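Local coordinates for protein hyaluronidase (Thermobaculum terrenum, PDB 5DIY) that probably hydrolyses O-linked N-acetylglucosamine from modified substrates as a family 84 glycoside hydrolase with hexosaminidase activity, at residues N132-L137 and Q141-T146; I237-H242 and D286-A291. All coordinates share one frame; numbering follows the deposited sequence.

Interaction 1: residues N132-L137 and Q141-T146; sequences NSYSNL and QADFLT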
loop_
_atom_site.group_PDB
_atom_site.type_symbol
_atom_site.label_atom_id
_atom_site.label_comp_id
_atom_site.label_asym_id
_atom_site.label_seq_id
_atom_site.Cartn_x
_atom_site.Cartn_y
_atom_site.Cartn_z
ATOM N N ASN C 132 -1.405 36.759 -12.543
ATOM C CA ASN C 132 -1.131 38.193 -12.346
ATOM C C ASN C 132 -0.554 38.510 -10.962
ATOM O O ASN C 132 0.195 39.477 -10.812
ATOM C CB ASN C 132 -2.401 39.025 -12.571
ATOM C CG ASN C 132 -2.954 38.895 -13.986
ATOM O OD1 ASN C 132 -2.254 38.475 -14.912
ATOM N ND2 ASN C 132 -4.221 39.252 -14.158
ATOM N N SER C 133 -0.907 37.703 -9.961
ATOM C CA SER C 133 -0.462 37.906 -8.580
ATOM C C SER C 133 0.838 37.184 -8.201
ATOM O O SER C 133 1.529 37.638 -7.287
ATOM C CB SER C 133 -1.564 37.477 -7.614
ATOM O OG SER C 133 -2.792 38.096 -7.943
ATOM N N TYR C 134 1.160 36.070 -8.871
ATOM C CA TYR C 134 2.313 35.226 -8.494
ATOM C C TYR C 134 3.113 34.745 -9.708
ATOM O O TYR C 134 2.543 34.480 -10.767
ATOM C CB TYR C 134 1.849 33.991 -7.700
ATOM C CG TYR C 134 0.863 34.281 -6.588
ATOM C CD1 TYR C 134 1.275 34.892 -5.402
ATOM C CD2 TYR C 134 -0.484 33.941 -6.719
ATOM C CE1 TYR C 134 0.370 35.160 -4.383
ATOM C CE2 TYR C 134 -1.395 34.201 -5.707
ATOM C CZ TYR C 134 -0.966 34.810 -4.545
ATOM O OH TYR C 134 -1.877 35.066 -3.552
ATOM N N SER C 135 4.426 34.607 -9.526
ATOM C CA SER C 135 5.321 34.073 -10.565
ATOM C C SER C 135 5.181 32.564 -10.791
ATOM O O SER C 135 5.455 32.082 -11.891
ATOM C CB SER C 135 6.787 34.387 -10.237
ATOM O OG SER C 135 7.033 35.777 -10.303
ATOM N N ASN C 136 4.788 31.826 -9.750
ATOM C CA ASN C 136 4.671 30.362 -9.823
ATOM C C ASN C 136 3.825 29.757 -8.686
ATOM O O ASN C 136 3.401 30.466 -7.768
ATOM C CB ASN C 136 6.072 29.720 -9.892
ATOM C CG ASN C 136 7.031 30.276 -8.855
ATOM O OD1 ASN C 136 8.015 30.927 -9.189
ATOM N ND2 ASN C 136 6.754 30.018 -7.598
ATOM N N LEU C 137 3.580 28.450 -8.785
ATOM C CA LEU C 137 2.728 27.692 -7.852
ATOM C C LEU C 137 3.185 27.826 -6.406
ATOM O O LEU C 137 2.384 28.092 -5.516
ATOM C CB LEU C 137 2.720 26.193 -8.226
ATOM C CG LEU C 137 1.428 25.362 -8.195
ATOM C CD1 LEU C 137 1.762 23.918 -7.846
ATOM C CD2 LEU C 137 0.356 25.894 -7.261
ATOM N N GLN C 141 0.880 29.276 -3.298
ATOM C CA GLN C 141 0.630 28.386 -2.159
ATOM C C GLN C 141 1.201 28.922 -0.847
ATOM O O GLN C 141 0.515 28.911 0.180
ATOM C CB GLN C 141 1.211 26.994 -2.437
ATOM C CG GLN C 141 0.432 26.227 -3.490
ATOM C CD GLN C 141 1.068 24.905 -3.871
ATOM O OE1 GLN C 141 2.205 24.616 -3.508
ATOM N NE2 GLN C 141 0.321 24.087 -4.601
ATOM N N ALA C 142 2.451 29.381 -0.884
ATOM C CA ALA C 142 3.105 29.930 0.306
ATOM C C ALA C 142 2.337 31.134 0.859
ATOM O O ALA C 142 2.117 31.227 2.067
ATOM C CB ALA C 142 4.550 30.311 0.002
ATOM N N ASP C 143 1.923 32.034 -0.036
ATOM C CA ASP C 143 1.147 33.218 0.344
ATOM C C ASP C 143 -0.240 32.856 0.872
ATOM O O ASP C 143 -0.711 33.441 1.852
ATOM C CB ASP C 143 1.016 34.191 -0.837
ATOM C CG ASP C 143 0.136 35.387 -0.509
ATOM O OD1 ASP C 143 0.347 36.001 0.558
ATOM O OD2 ASP C 143 -0.782 35.693 -1.300
ATOM N N PHE C 144 -0.896 31.900 0.221
ATOM C CA PHE C 144 -2.189 31.418 0.697
ATOM C C PHE C 144 -2.077 30.815 2.098
ATOM O O PHE C 144 -2.850 31.162 2.992
ATOM C CB PHE C 144 -2.772 30.387 -0.265
ATOM C CG PHE C 144 -4.148 29.926 0.112
ATOM C CD1 PHE C 144 -5.244 30.734 -0.124
ATOM C CD2 PHE C 144 -4.348 28.688 0.713
ATOM C CE1 PHE C 144 -6.523 30.322 0.219
ATOM C CE2 PHE C 144 -5.622 28.265 1.058
ATOM C CZ PHE C 144 -6.711 29.084 0.811
ATOM N N LEU C 145 -1.112 29.919 2.282
ATOM C CA LEU C 145 -0.953 29.227 3.566
ATOM C C LEU C 145 -0.542 30.175 4.687
ATOM O O LEU C 145 -1.018 30.037 5.818
ATOM C CB LEU C 145 0.036 28.061 3.443
ATOM C CG LEU C 145 -0.470 26.897 2.578
ATOM C CD1 LEU C 145 0.682 25.980 2.205
ATOM C CD2 LEU C 145 -1.583 26.126 3.279
ATOM N N THR C 146 0.327 31.138 4.366
ATOM C CA THR C 146 0.695 32.208 5.304
ATOM C C THR C 146 -0.540 32.960 5.786
ATOM O O THR C 146 -0.723 33.143 6.993
ATOM C CB THR C 146 1.679 33.213 4.664
ATOM O OG1 THR C 146 2.862 32.524 4.240
ATOM C CG2 THR C 146 2.064 34.344 5.661
#

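Interaction 2: residues I237-H242 and D286-A291; sequences IGPYDH and DSWRQA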
loop_
_atom_site.group_PDB
_atom_site.type_symbol
_atom_site.label_atom_id
_atom_site.label_comp_id
_atom_site.label_asym_id
_atom_site.label_seq_id
_atom_site.Cartn_x
_atom_site.Cartn_y
_atom_site.Cartn_z
ATOM N N ILE C 237 0.349 -6.842 3.261
ATOM C CA ILE C 237 0.372 -7.242 4.673
ATOM C C ILE C 237 1.778 -7.428 5.247
ATOM O O ILE C 237 1.907 -7.733 6.428
ATOM C CB ILE C 237 -0.502 -8.491 4.951
ATOM C CG1 ILE C 237 -0.154 -9.653 4.009
ATOM C CG2 ILE C 237 -1.974 -8.107 4.863
ATOM C CD1 ILE C 237 -0.623 -11.005 4.506
ATOM N N GLY C 238 2.820 -7.220 4.437
ATOM C CA GLY C 238 4.198 -7.396 4.888
ATOM C C GLY C 238 4.636 -6.333 5.882
ATOM O O GLY C 238 3.995 -5.284 5.988
ATOM N N PRO C 239 5.746 -6.579 6.604
ATOM C CA PRO C 239 6.168 -5.618 7.617
ATOM C C PRO C 239 6.642 -4.297 7.031
ATOM O O PRO C 239 7.155 -4.255 5.911
ATOM C CB PRO C 239 7.330 -6.338 8.311
ATOM C CG PRO C 239 7.930 -7.160 7.225
ATOM C CD PRO C 239 6.752 -7.641 6.416
ATOM N N TYR C 240 6.445 -3.227 7.793
ATOM C CA TYR C 240 7.118 -1.951 7.558
ATOM C C TYR C 240 8.622 -2.215 7.437
ATOM O O TYR C 240 9.180 -2.985 8.226
ATOM C CB TYR C 240 6.836 -1.002 8.725
ATOM C CG TYR C 240 7.130 0.453 8.459
ATOM C CD1 TYR C 240 6.408 1.166 7.506
ATOM C CD2 TYR C 240 8.109 1.134 9.184
ATOM C CE1 TYR C 240 6.664 2.512 7.270
ATOM C CE2 TYR C 240 8.371 2.478 8.950
ATOM C CZ TYR C 240 7.649 3.156 7.997
ATOM O OH TYR C 240 7.915 4.479 7.796
ATOM N N ASP C 241 9.268 -1.621 6.436
ATOM C CA ASP C 241 10.669 -1.953 6.163
ATOM C C ASP C 241 11.399 -0.891 5.360
ATOM O O ASP C 241 10.780 -0.056 4.698
ATOM C CB ASP C 241 10.748 -3.298 5.412
ATOM C CG ASP C 241 11.993 -4.110 5.753
ATOM O OD1 ASP C 241 12.935 -3.596 6.402
ATOM O OD2 ASP C 241 12.031 -5.285 5.342
ATOM N N HIS C 242 12.731 -0.949 5.445
ATOM C CA HIS C 242 13.652 -0.143 4.632
ATOM C C HIS C 242 13.586 1.347 4.948
ATOM O O HIS C 242 13.874 2.185 4.090
ATOM C CB HIS C 242 13.434 -0.407 3.139
ATOM C CG HIS C 242 13.407 -1.859 2.792
ATOM N ND1 HIS C 242 12.524 -2.396 1.880
ATOM C CD2 HIS C 242 14.138 -2.896 3.261
ATOM C CE1 HIS C 242 12.730 -3.698 1.792
ATOM N NE2 HIS C 242 13.705 -4.026 2.618
ATOM N N ASP C 286 10.715 -10.300 13.297
ATOM C CA ASP C 286 10.326 -10.395 14.716
ATOM C C ASP C 286 9.009 -9.655 14.947
ATOM O O ASP C 286 8.107 -10.159 15.626
ATOM C CB ASP C 286 11.375 -9.754 15.641
ATOM C CG ASP C 286 12.699 -10.511 15.693
ATOM O OD1 ASP C 286 12.849 -11.584 15.067
ATOM O OD2 ASP C 286 13.605 -10.014 16.391
ATOM N N SER C 287 8.917 -8.449 14.389
ATOM C CA SER C 287 7.751 -7.596 14.589
ATOM C C SER C 287 6.509 -8.179 13.928
ATOM O O SER C 287 5.437 -8.214 14.532
ATOM C CB SER C 287 8.019 -6.193 14.047
ATOM O OG SER C 287 6.980 -5.314 14.426
ATOM N N TRP C 288 6.669 -8.640 12.689
ATOM C CA TRP C 288 5.570 -9.240 11.937
ATOM C C TRP C 288 4.990 -10.481 12.633
ATOM O O TRP C 288 3.774 -10.664 12.640
ATOM C CB TRP C 288 6.017 -9.575 10.515
ATOM C CG TRP C 288 4.900 -9.849 9.576
ATOM C CD1 TRP C 288 4.156 -8.933 8.890
ATOM C CD2 TRP C 288 4.404 -11.135 9.201
ATOM N NE1 TRP C 288 3.215 -9.567 8.110
ATOM C CE2 TRP C 288 3.347 -10.922 8.280
ATOM C CE3 TRP C 288 4.750 -12.449 9.548
ATOM C CZ2 TRP C 288 2.633 -11.972 7.703
ATOM C CZ3 TRP C 288 4.034 -13.499 8.978
ATOM C CH2 TRP C 288 2.988 -13.249 8.058
ATOM N N ARG C 289 5.852 -11.301 13.237
ATOM C CA ARG C 289 5.416 -12.514 13.964
ATOM C C ARG C 289 4.691 -12.203 15.273
ATOM O O ARG C 289 3.699 -12.856 15.602
ATOM C CB ARG C 289 6.602 -13.448 14.239
ATOM C CG ARG C 289 7.172 -14.075 12.978
ATOM C CD ARG C 289 8.549 -14.681 13.213
ATOM N NE ARG C 289 8.509 -15.736 14.227
ATOM C CZ ARG C 289 8.039 -16.976 14.041
ATOM N NH1 ARG C 289 7.555 -17.372 12.863
ATOM N NH2 ARG C 289 8.050 -17.837 15.058
ATOM N N GLN C 290 5.185 -11.220 16.022
ATOM C CA GLN C 290 4.470 -10.742 17.209
ATOM C C GLN C 290 3.118 -10.123 16.824
ATOM O O GLN C 290 2.118 -10.331 17.520
ATOM C CB GLN C 290 5.311 -9.743 18.009
ATOM C CG GLN C 290 4.778 -9.506 19.418
ATOM C CD GLN C 290 5.729 -8.700 20.281
ATOM O OE1 GLN C 290 6.250 -9.200 21.280
ATOM N NE2 GLN C 290 5.963 -7.443 19.899
ATOM N N ALA C 291 3.096 -9.375 15.718
ATOM C CA ALA C 291 1.857 -8.808 15.171
ATOM C C ALA C 291 0.820 -9.886 14.868
ATOM O O ALA C 291 -0.325 -9.782 15.315
ATOM C CB ALA C 291 2.143 -7.998 13.912
#

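Interaction 1: residues N132-L137 and Q141-T146
Tyr134 and Asp143 meet beside the start of helix 137-153, which follows strand 113-117 of the TIM barrel. The turn Tyr134-Asn136 leads from helix 128-133 into this longer helix, and Asn136 holds its N-cap position.

Two hydrogen bonds join the segments. Tyr134 OH donates to Asp143 OD2 over 2.6 Å. The carboxylate oxygen lies at the edge of the phenol ring, in its plane, and accepts through its anti lone pair, away from OD1. The ring and carboxylate planes are 52° apart. Asp143 has CG anti to its backbone N (chi1 176°), which carries the carboxylate out to the tyrosine. OD2 has a second, charged partner in Arg147, whose NH2 forms a salt bridge with it. This pairing would favour a negatively charged Asp143. The second bond is the first-turn helical one, Gln141 N to Leu137 O, at 2.9 Å and nearly straight at 175°.

Packing contacts supplement these bonds. The CE1 edge of the Tyr134 ring also lies 3.7 Å from Asp143 CB. Within its own segment, Ser133 CB lies over one face of that ring, offset toward the rim. One turn apart on the helix, the Leu137 and Gln141 side chains run at a slant to each other. The leucine methyls lie toward the glutamine amide, though their exact placement is doubtful.

The polar end of Gln141 is buried and held by other parts of the fold. OE1 is hydrogen-bonded to Tyr176 OH of helix 175-183, and NE2 to Thr166 OG1. These partners hold both ends of the amide. The Gln141 side chain is about 9 Å from that of Asp119, which binds N-acetylglucosamine. Closer to the backbone, Gln141 CG lies 3.4 Å from Leu137 O.

Interaction 2: residues I237-H242 and D286-A291
The backbone oxygen of Ile237 accepts a hydrogen bond from the indole nitrogen of Trp288. Ile237 O and Trp288 NE1 are 2.8 Å apart, with an N-H...O angle of 155°. The oxygen lies at the ring edge, only 7° out of the indole plane. This is a side-chain-to-backbone bond. It ties a loop without regular secondary structure to a helix, and it satisfies the N-H of a buried tryptophan.

Beside the N-H, the indole carbon CD1 makes the apolar contact. Trp288 CD1 lies 3.8 Å from Pro239 CD and 3.6 Å from Pro239 N. Pro239 CB approaches both CB and CD1 of the tryptophan at 4.1 Å. The proline thus touches the CB stem and the CD1 corner of Trp288, and the two side chains meet at a slant. With chi1 at -165°, the indole stands opposite the backbone N and reaches from the helix to the loop. The backbone of Gly238 passes close by, with its C atom 4.0 Å from Trp288 CD1.

The loop has other anchors. Gly238 O bonds to Tyr224 OH, and Tyr240 OH to Asp222 OD2 at the end of strand 218-222. The contact is structural and buried, one hydrogen bond plus proline-indole packing, away from the annotated sugar-binding residues. It joins the loop between the last two barrel strands, 218-222 and 251-256, to helix 284-296. Trp288 also touches Leu267 of helix 262-277 and Met304 of helix 301-308, while Pro239 packs on Tyr308 of the latter.

From the N terminus the chain builds the first four barrel strands and then reaches interaction 1. That contact is local: it folds the turn after helix 128-133 back on the first turns of helix 137-153, and the three residues between its segments are helical. The chain then completes strands 160-164, 189-192 and 218-222 before interaction 2 begins. Interaction 2 closes a longer loop of 43 residues, which includes the last strand, 251-256, and helix 262-277. The two contacts follow in series and neither nest nor cross. The centres of interactions 1 and 2 are about 42 Å apart. Interaction 1 ties the connection after strand 113-117 to helix 137-153, whereas interaction 2 joins a barrel loop to helix 284-296.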